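Local coordinates for regulator of chromosome condensation (Saccharomyces cerevisiae, PDB 3OF7), which promotes exchange of GDP for GTP on the Ran-type GTPases Gsp1 and Gsp2, binds chromatin, and controls RNA metabolism and nuclear transport, at residues A[166-171]-A[195-200]; A[214-219]-A[226-231]. One frame throughout, in Å; residues are numbered along the deposited sequence.

Contacts 1 and 2 sit in neighbouring blades of the seven-bladed RCC1 propeller, the centres of the two contacts about 14 Å apart. Contact 1 joins the third strand of one blade to the short strand 195-197, the last of that blade. Contact 2 pairs the second and third strands of the next blade, and its centre lies nearer the centre of the chain than that of contact 1 does. The blades meet through apolar side chains. V169 CG1 rests 3.7 Å from F218 CE1, A171 CB lies 3.7 Å from W228 CH2, and V198 CG2 is 3.9 Å from W228 CZ3. Small aliphatic groups of contact 1 thus meet large rings of contact 2, forming part of the hydrophobic interface between successive blades.

Contact 1 (A[166-171]-A[195-200])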
# COMPACT_ATOMS: atom_id res chain seq x y z
N ASN A 166 -0.51 -1.90 22.12
CA ASN A 166 0.41 -1.49 23.18
C ASN A 166 1.72 -0.88 22.64
O ASN A 166 2.67 -0.67 23.39
CB ASN A 166 0.71 -2.65 24.13
CG ASN A 166 1.52 -3.76 23.48
OD1 ASN A 166 1.68 -3.80 22.26
ND2 ASN A 166 2.03 -4.67 24.30
N GLY A 167 1.76 -0.61 21.33
CA GLY A 167 2.92 0.04 20.71
C GLY A 167 4.01 -0.91 20.23
O GLY A 167 5.00 -0.47 19.62
N GLU A 168 3.84 -2.20 20.49
CA GLU A 168 4.82 -3.21 20.09
C GLU A 168 4.69 -3.57 18.62
O GLU A 168 3.58 -3.56 18.06
CB GLU A 168 4.66 -4.47 20.94
CG GLU A 168 5.01 -4.26 22.42
CD GLU A 168 5.21 -5.56 23.18
OE1 GLU A 168 4.77 -6.63 22.70
OE2 GLU A 168 5.81 -5.52 24.27
N VAL A 169 5.82 -3.92 18.01
CA VAL A 169 5.89 -4.26 16.59
C VAL A 169 6.42 -5.68 16.43
O VAL A 169 7.49 -6.01 16.92
CB VAL A 169 6.79 -3.25 15.82
CG1 VAL A 169 7.02 -3.71 14.38
CG2 VAL A 169 6.17 -1.86 15.84
N TYR A 170 5.65 -6.53 15.75
CA TYR A 170 6.12 -7.85 15.35
C TYR A 170 6.41 -7.85 13.85
O TYR A 170 5.65 -7.28 13.07
CB TYR A 170 5.13 -8.96 15.73
CG TYR A 170 5.30 -9.43 17.16
CD1 TYR A 170 5.05 -8.58 18.23
CD2 TYR A 170 5.76 -10.72 17.44
CE1 TYR A 170 5.23 -8.98 19.54
CE2 TYR A 170 5.94 -11.15 18.75
CZ TYR A 170 5.67 -10.27 19.80
OH TYR A 170 5.85 -10.68 21.10
N ALA A 171 7.52 -8.46 13.47
CA ALA A 171 7.97 -8.45 12.08
C ALA A 171 8.49 -9.82 11.69
O ALA A 171 8.92 -10.61 12.55
CB ALA A 171 9.03 -7.39 11.87
N PRO A 195 6.65 -14.65 13.21
CA PRO A 195 6.59 -13.33 13.83
C PRO A 195 7.59 -13.18 14.98
O PRO A 195 7.76 -14.09 15.78
CB PRO A 195 5.15 -13.26 14.34
CG PRO A 195 4.38 -14.06 13.34
CD PRO A 195 5.30 -15.18 12.92
N TRP A 196 8.24 -12.01 15.03
CA TRP A 196 9.37 -11.76 15.93
C TRP A 196 9.26 -10.34 16.46
O TRP A 196 9.04 -9.40 15.69
CB TRP A 196 10.67 -11.95 15.15
CG TRP A 196 11.97 -11.65 15.86
CD1 TRP A 196 12.65 -12.49 16.72
CD2 TRP A 196 12.76 -10.47 15.75
NE1 TRP A 196 13.80 -11.88 17.15
CE2 TRP A 196 13.90 -10.64 16.57
CE3 TRP A 196 12.62 -9.27 15.04
CZ2 TRP A 196 14.89 -9.67 16.69
CZ3 TRP A 196 13.61 -8.30 15.16
CH2 TRP A 196 14.73 -8.51 15.98
N LYS A 197 9.41 -10.19 17.78
CA LYS A 197 9.32 -8.89 18.41
C LYS A 197 10.52 -8.04 18.05
O LYS A 197 11.67 -8.45 18.27
CB LYS A 197 9.20 -9.03 19.94
CG LYS A 197 8.87 -7.72 20.64
CD LYS A 197 8.86 -7.87 22.16
CE LYS A 197 8.67 -6.52 22.83
NZ LYS A 197 8.92 -6.57 24.31
N VAL A 198 10.26 -6.86 17.48
CA VAL A 198 11.33 -5.95 17.11
C VAL A 198 11.75 -5.21 18.38
O VAL A 198 10.89 -4.64 19.06
CB VAL A 198 10.88 -4.95 16.01
CG1 VAL A 198 12.00 -4.00 15.63
CG2 VAL A 198 10.38 -5.71 14.78
N PRO A 199 13.05 -5.26 18.74
CA PRO A 199 13.52 -4.53 19.93
C PRO A 199 13.13 -3.06 19.89
O PRO A 199 13.26 -2.41 18.85
CB PRO A 199 15.05 -4.70 19.86
CG PRO A 199 15.23 -6.01 19.19
CD PRO A 199 14.12 -6.09 18.15
N THR A 200 12.64 -2.57 21.02
CA THR A 200 12.17 -1.19 21.14
C THR A 200 13.18 -0.20 20.57
O THR A 200 14.38 -0.29 20.85
CB THR A 200 11.86 -0.87 22.63
OG1 THR A 200 11.01 -1.89 23.15
CG2 THR A 200 11.18 0.47 22.78
O HOH W 1 8.24 -3.94 19.52
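Y170 and A171 pair with K197 and W196 in an antiparallel arrangement, the axes of strands 169-171 and 195-197 approaching to 4.3 Å with 138° between their directions. Y170 with K197 is a non-hydrogen-bonded pair, A171 with W196 a hydrogen-bonded one. V198 N donates to V169 O at 3.0 Å, almost straight at 177°, and A171 N donates to W196 O at 2.8 Å; the return bond from W196 N to A171 O is bent and weak. At V169 and V198 the strands diverge, and a water bridges them, accepting from V169 N and donating to V198 O.

The Y170 ring is turned so that one face lies against K197, by a first torsion that sets CG beside its own backbone N (chi1 -85°). K197 CB lies over the ring face, 4.1 Å from the centroid, in a CH-pi contact, while P195 CB meets Y170 CD2 at 4.1 Å. Lysine suits this place because its long, fully extended chain can pass over the ring with its methylenes and still carry NZ to E168 OE2, a salt bridge at 3.3 Å whose hydrogen bond is weak. The other carboxylate oxygen, E168 OE1, lies at the ring's edge, in its plane. P142 and P143 of helix 142-145 also touch Y170.

On the face of A171 and W196, V198 CG2 touches the small A171 CB at 3.6 Å; it also reaches V169 CG1 at 3.9 Å. The W196 indole on this face packs against F184 and Y185. Pairing of the third strand with a short last strand is the pattern of the four-stranded antiparallel blades of RCC1 beta-propellers.

Contact 2 (A[214-219]-A[226-231]); sequences DHILFL and FAWGNG
F218 and F226 form a hydrogen-bonded antiparallel pair, with N-H...O bonds of 2.8 Å both from F218 N to F226 O and from F226 N to F218 O. From this anchor the F218 side chain leads toward W228. Its CB faces F226 CB at 4.2 Å; CG then stands beside the backbone N (chi1 -55°), which carries the ring along the strand pair toward the indole. CD2 passes F226 O at 4.0 Å, CE2 lies 3.8 Å from W228 CE3, and CZ ends 3.7 Å from that same carbon. The two aromatic systems therefore meet edge to edge. With an alanine here the ring atoms beside W228 CE3 would be gone, which is likely to open a gap at that edge of the indole.

I216 CG2 touches W228 CE3 as well, at 3.9 Å, from a side chain running alongside the tryptophan; their backbones exchange bonds, I216 N to W228 O and W228 N to I216 O. On the other face L217 CD2 meets A227 CB at 3.6 Å, branched against small. G229, opposite H215, has to be glycine: a CB would collide with D214 O and H215 CA, and its backbone angles alone would jam one against W228 O.

N230 N donates to D214 O just outside the paired strands, while the polar tips bond elsewhere, D214 OD1 to R176 N and N230 ND2 to Q232. Five backbone hydrogen bonds thus satisfy buried peptide groups, so that I216, L217, F218, F226, A227 and W228 can pack apolar side chains on the two faces of this buried hairpin.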
# COMPACT_ATOMS: atom_id res chain seq x y z
N ASP A 214 11.19 -2.84 -0.22
CA ASP A 214 12.14 -3.55 0.65
C ASP A 214 12.63 -2.67 1.80
O ASP A 214 13.80 -2.74 2.22
CB ASP A 214 13.30 -4.15 -0.16
CG ASP A 214 12.92 -5.45 -0.84
OD1 ASP A 214 12.54 -6.42 -0.15
OD2 ASP A 214 13.03 -5.52 -2.09
N HIS A 215 11.72 -1.85 2.30
CA HIS A 215 11.93 -1.06 3.50
C HIS A 215 10.56 -0.81 4.11
O HIS A 215 9.53 -0.95 3.44
CB HIS A 215 12.57 0.29 3.16
CG HIS A 215 11.65 1.21 2.43
ND1 HIS A 215 10.89 2.17 3.07
CD2 HIS A 215 11.34 1.30 1.12
CE1 HIS A 215 10.16 2.81 2.18
NE2 HIS A 215 10.41 2.30 0.98
N ILE A 216 10.56 -0.41 5.38
CA ILE A 216 9.34 -0.02 6.05
C ILE A 216 9.63 1.21 6.91
O ILE A 216 10.72 1.34 7.48
CB ILE A 216 8.73 -1.23 6.85
CG1 ILE A 216 7.42 -0.84 7.56
CG2 ILE A 216 9.77 -1.83 7.82
CD1 ILE A 216 6.66 -2.03 8.15
N LEU A 217 8.65 2.11 6.97
CA LEU A 217 8.72 3.30 7.82
C LEU A 217 7.81 3.12 9.03
O LEU A 217 6.79 2.43 8.93
CB LEU A 217 8.28 4.54 7.04
CG LEU A 217 8.97 4.89 5.72
CD1 LEU A 217 8.37 6.15 5.18
CD2 LEU A 217 10.47 5.08 5.93
N PHE A 218 8.19 3.72 10.15
CA PHE A 218 7.39 3.72 11.38
C PHE A 218 7.26 5.17 11.86
O PHE A 218 8.18 5.98 11.69
CB PHE A 218 8.05 2.92 12.52
CG PHE A 218 8.40 1.49 12.18
CD1 PHE A 218 7.51 0.46 12.47
CD2 PHE A 218 9.63 1.17 11.60
CE1 PHE A 218 7.82 -0.88 12.18
CE2 PHE A 218 9.95 -0.16 11.30
CZ PHE A 218 9.05 -1.19 11.59
N LEU A 219 6.10 5.49 12.45
CA LEU A 219 5.86 6.80 13.05
C LEU A 219 5.53 6.60 14.53
O LEU A 219 4.77 5.68 14.88
CB LEU A 219 4.69 7.51 12.36
CG LEU A 219 4.28 8.91 12.82
CD1 LEU A 219 5.42 9.93 12.66
CD2 LEU A 219 3.05 9.37 12.03
N PHE A 226 10.97 6.55 11.64
CA PHE A 226 12.04 5.57 11.63
C PHE A 226 11.96 4.78 10.34
O PHE A 226 10.86 4.54 9.83
CB PHE A 226 11.90 4.61 12.81
CG PHE A 226 11.90 5.31 14.14
CD1 PHE A 226 10.74 5.90 14.63
CD2 PHE A 226 13.08 5.42 14.88
CE1 PHE A 226 10.75 6.56 15.85
CE2 PHE A 226 13.09 6.08 16.10
CZ PHE A 226 11.93 6.65 16.59
N ALA A 227 13.11 4.37 9.83
CA ALA A 227 13.15 3.57 8.61
C ALA A 227 14.00 2.33 8.83
O ALA A 227 14.94 2.33 9.65
CB ALA A 227 13.66 4.41 7.45
N TRP A 228 13.65 1.25 8.12
CA TRP A 228 14.29 -0.05 8.28
C TRP A 228 14.23 -0.81 6.95
O TRP A 228 13.17 -0.93 6.34
CB TRP A 228 13.56 -0.83 9.38
CG TRP A 228 14.04 -2.23 9.72
CD1 TRP A 228 15.32 -2.74 9.60
CD2 TRP A 228 13.25 -3.28 10.29
NE1 TRP A 228 15.35 -4.05 10.04
CE2 TRP A 228 14.09 -4.40 10.47
CE3 TRP A 228 11.90 -3.38 10.65
CZ2 TRP A 228 13.62 -5.61 11.00
CZ3 TRP A 228 11.43 -4.58 11.19
CH2 TRP A 228 12.29 -5.69 11.35
N GLY A 229 15.38 -1.33 6.52
CA GLY A 229 15.45 -2.21 5.35
C GLY A 229 16.51 -1.79 4.35
O GLY A 229 17.53 -1.19 4.74
N ASN A 230 16.29 -2.09 3.08
CA ASN A 230 17.21 -1.67 2.03
C ASN A 230 17.26 -0.15 1.90
O ASN A 230 16.27 0.53 2.15
CB ASN A 230 16.83 -2.31 0.68
CG ASN A 230 17.93 -2.15 -0.37
OD1 ASN A 230 19.11 -2.24 -0.06
ND2 ASN A 230 17.53 -1.92 -1.62
N GLY A 231 18.43 0.38 1.55
CA GLY A 231 18.63 1.82 1.50
C GLY A 231 19.31 2.33 0.24
O GLY A 231 19.75 3.48 0.21